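Long-range contact in sulfur oxidation protein soxB (Thermus thermophilus, PDB 2WDC), which carries two manganese ions and, as a member of the 5'-nucleotidase family, probably acts as a hydrolase in bacterial sulfur oxidation: residues D382-E387 and V540-E545. Sequence-based numbering, arbitrary orientation.
Sequences DQLVGE and VRVRPE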
loop_
_atom_site.group_PDB
_atom_site.type_symbol
_atom_site.label_atom_id
_atom_site.label_comp_id
_atom_site.label_asym_id
_atom_site.label_seq_id
_atom_site.Cartn_x
_atom_site.Cartn_y
_atom_site.Cartn_z
ATOM N N ASP A 382 -14.559 -0.754 6.026
ATOM C CA ASP A 382 -14.281 -0.895 7.460
ATOM C C ASP A 382 -15.557 -0.818 8.292
ATOM O O ASP A 382 -15.659 -1.463 9.345
ATOM C CB ASP A 382 -13.219 0.101 7.942
ATOM C CG ASP A 382 -11.860 -0.188 7.346
ATOM O OD1 ASP A 382 -11.418 -1.354 7.408
ATOM O OD2 ASP A 382 -11.285 0.720 6.706
ATOM N N GLN A 383 -16.549 -0.069 7.811
ATOM C CA GLN A 383 -17.823 -0.005 8.526
ATOM C C GLN A 383 -18.504 -1.373 8.440
ATOM O O GLN A 383 -19.071 -1.856 9.423
ATOM C CB GLN A 383 -18.763 1.073 7.975
ATOM C CG GLN A 383 -20.128 1.014 8.671
ATOM C CD GLN A 383 -21.029 2.191 8.361
ATOM O OE1 GLN A 383 -20.570 3.314 8.183
ATOM N NE2 GLN A 383 -22.335 1.950 8.385
ATOM N N LEU A 384 -18.444 -1.999 7.265
ATOM C CA LEU A 384 -19.024 -3.328 7.093
ATOM C C LEU A 384 -18.402 -4.285 8.107
ATOM O O LEU A 384 -19.109 -5.046 8.774
ATOM C CB LEU A 384 -18.810 -3.848 5.665
ATOM C CG LEU A 384 -19.350 -5.247 5.360
ATOM C CD1 LEU A 384 -19.524 -5.421 3.855
ATOM C CD2 LEU A 384 -18.452 -6.343 5.938
ATOM N N VAL A 385 -17.081 -4.246 8.243
ATOM C CA VAL A 385 -16.398 -5.122 9.197
ATOM C C VAL A 385 -16.878 -4.837 10.629
ATOM O O VAL A 385 -17.177 -5.771 11.384
ATOM C CB VAL A 385 -14.857 -5.027 9.054
ATOM C CG1 VAL A 385 -14.184 -5.894 10.128
ATOM C CG2 VAL A 385 -14.414 -5.492 7.665
ATOM N N GLY A 386 -17.016 -3.561 10.989
ATOM C CA GLY A 386 -17.539 -3.186 12.291
ATOM C C GLY A 386 -18.932 -3.760 12.510
ATOM O O GLY A 386 -19.215 -4.319 13.572
ATOM N N GLU A 387 -19.793 -3.637 11.501
ATOM C CA GLU A 387 -21.153 -4.174 11.609
ATOM C C GLU A 387 -21.149 -5.696 11.746
ATOM O O GLU A 387 -21.954 -6.265 12.509
ATOM C CB GLU A 387 -22.009 -3.749 10.407
ATOM C CG GLU A 387 -22.257 -2.261 10.353
ATOM C CD GLU A 387 -23.026 -1.827 9.130
ATOM O OE1 GLU A 387 -23.268 -2.661 8.240
ATOM O OE2 GLU A 387 -23.339 -0.629 9.038
ATOM N N VAL A 540 -25.523 -7.022 1.519
ATOM C CA VAL A 540 -25.182 -5.917 2.401
ATOM C C VAL A 540 -25.430 -4.602 1.679
ATOM O O VAL A 540 -25.435 -4.561 0.451
ATOM C CB VAL A 540 -23.742 -6.003 2.932
ATOM C CG1 VAL A 540 -23.578 -7.222 3.825
ATOM C CG2 VAL A 540 -22.753 -6.040 1.798
ATOM N N ARG A 541 -25.667 -3.549 2.452
ATOM C CA ARG A 541 -25.912 -2.226 1.892
ATOM C C ARG A 541 -25.423 -1.159 2.858
ATOM O O ARG A 541 -26.201 -0.520 3.562
ATOM C CB ARG A 541 -27.391 -2.026 1.557
ATOM C CG ARG A 541 -27.675 -0.675 0.909
ATOM C CD ARG A 541 -29.140 -0.498 0.560
ATOM N NE ARG A 541 -29.359 0.767 -0.133
ATOM C CZ ARG A 541 -29.272 0.917 -1.450
ATOM N NH1 ARG A 541 -28.993 -0.125 -2.218
ATOM N NH2 ARG A 541 -29.474 2.107 -1.999
ATOM N N VAL A 542 -24.111 -0.987 2.888
ATOM C CA VAL A 542 -23.481 -0.022 3.771
ATOM C C VAL A 542 -23.519 1.373 3.165
ATOM O O VAL A 542 -22.910 1.620 2.127
ATOM C CB VAL A 542 -22.033 -0.440 4.066
ATOM C CG1 VAL A 542 -21.407 0.507 5.080
ATOM C CG2 VAL A 542 -21.992 -1.873 4.555
ATOM N N ARG A 543 -24.215 2.287 3.825
ATOM C CA ARG A 543 -24.265 3.665 3.347
ATOM C C ARG A 543 -23.130 4.445 4.012
ATOM O O ARG A 543 -22.850 4.255 5.196
ATOM C CB ARG A 543 -25.615 4.307 3.681
ATOM C CG ARG A 543 -26.821 3.595 3.075
ATOM C CD ARG A 543 -27.224 4.182 1.721
ATOM N NE ARG A 543 -26.367 5.291 1.308
ATOM C CZ ARG A 543 -26.568 6.028 0.219
ATOM N NH1 ARG A 543 -25.736 7.017 -0.079
ATOM N NH2 ARG A 543 -27.604 5.776 -0.572
ATOM N N PRO A 544 -22.447 5.313 3.250
ATOM C CA PRO A 544 -21.364 6.039 3.917
ATOM C C PRO A 544 -21.899 6.936 5.027
ATOM O O PRO A 544 -22.657 7.868 4.767
ATOM C CB PRO A 544 -20.764 6.900 2.797
ATOM C CG PRO A 544 -21.243 6.291 1.530
ATOM C CD PRO A 544 -22.583 5.712 1.841
ATOM N N GLU A 545 -21.510 6.639 6.263
ATOM C CA GLU A 545 -21.917 7.429 7.424
ATOM C C GLU A 545 -20.684 7.727 8.276
ATOM O O GLU A 545 -20.440 7.099 9.304
ATOM C CB GLU A 545 -22.979 6.683 8.227
ATOM C CG GLU A 545 -24.242 6.422 7.415
ATOM C CD GLU A 545 -25.433 6.030 8.268
ATOM O OE1 GLU A 545 -25.258 5.228 9.208
ATOM O OE2 GLU A 545 -26.553 6.505 7.979
HETATM O O HOH W 1 -20.438 4.864 10.707
#
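Q383 OE1 is gripped by two donors: a water that gives one hydrogen to it at 3.0 Å from the water oxygen and the other to the carbonyl oxygen of E545, and the hydroxyl of Y378. That same hydroxyl also accepts the backbone N-H of E545, so Y378 and the water form two separate links from the helix amide to E545, in the absence of any direct hydrogen bond between 382-387 and 540-545. On the other side of the amide, Q383 NE2 donates to E387 OE2 one helical turn on, 2.8 Å away and nearly straight at 172°. The carboxylate oxygen lies in the amide plane, whereas the nitrogen reaches it from above the carboxylate plane, 36° out. Held at both its oxygen and its nitrogen, the amide has its flip state fixed.

The extended Q383 side chain, with CG anti to the backbone N (chi1 175°), runs past V542 in the opposite direction. V542 CG1 rests against its whole length from CB to the amide, 3.7 Å from CD. The other methyl, V542 CG2, touches both L384 CB, at 3.9 Å, and E387 OE1, so this one valine touches three helix side chains. At V540, at the end of strand 539-540, CG2 meets L384 CD1 at 3.9 Å, the two side chains crossing at about a right angle; this contact is less certain, since L384 is modelled in two conformers and it is described for one. F470 of strand 468-470 also touches Q383 and E387, and L534 of helix 526-537 backs V540.

The contact lies away from the two-manganese site: apolar contacts, a water bridge and the Y378 hydroxyl join helix 380-392, in the 5'-nucleotidase-type C-terminal domain, to the loop that leads from strand 539-540 to strand 548-550.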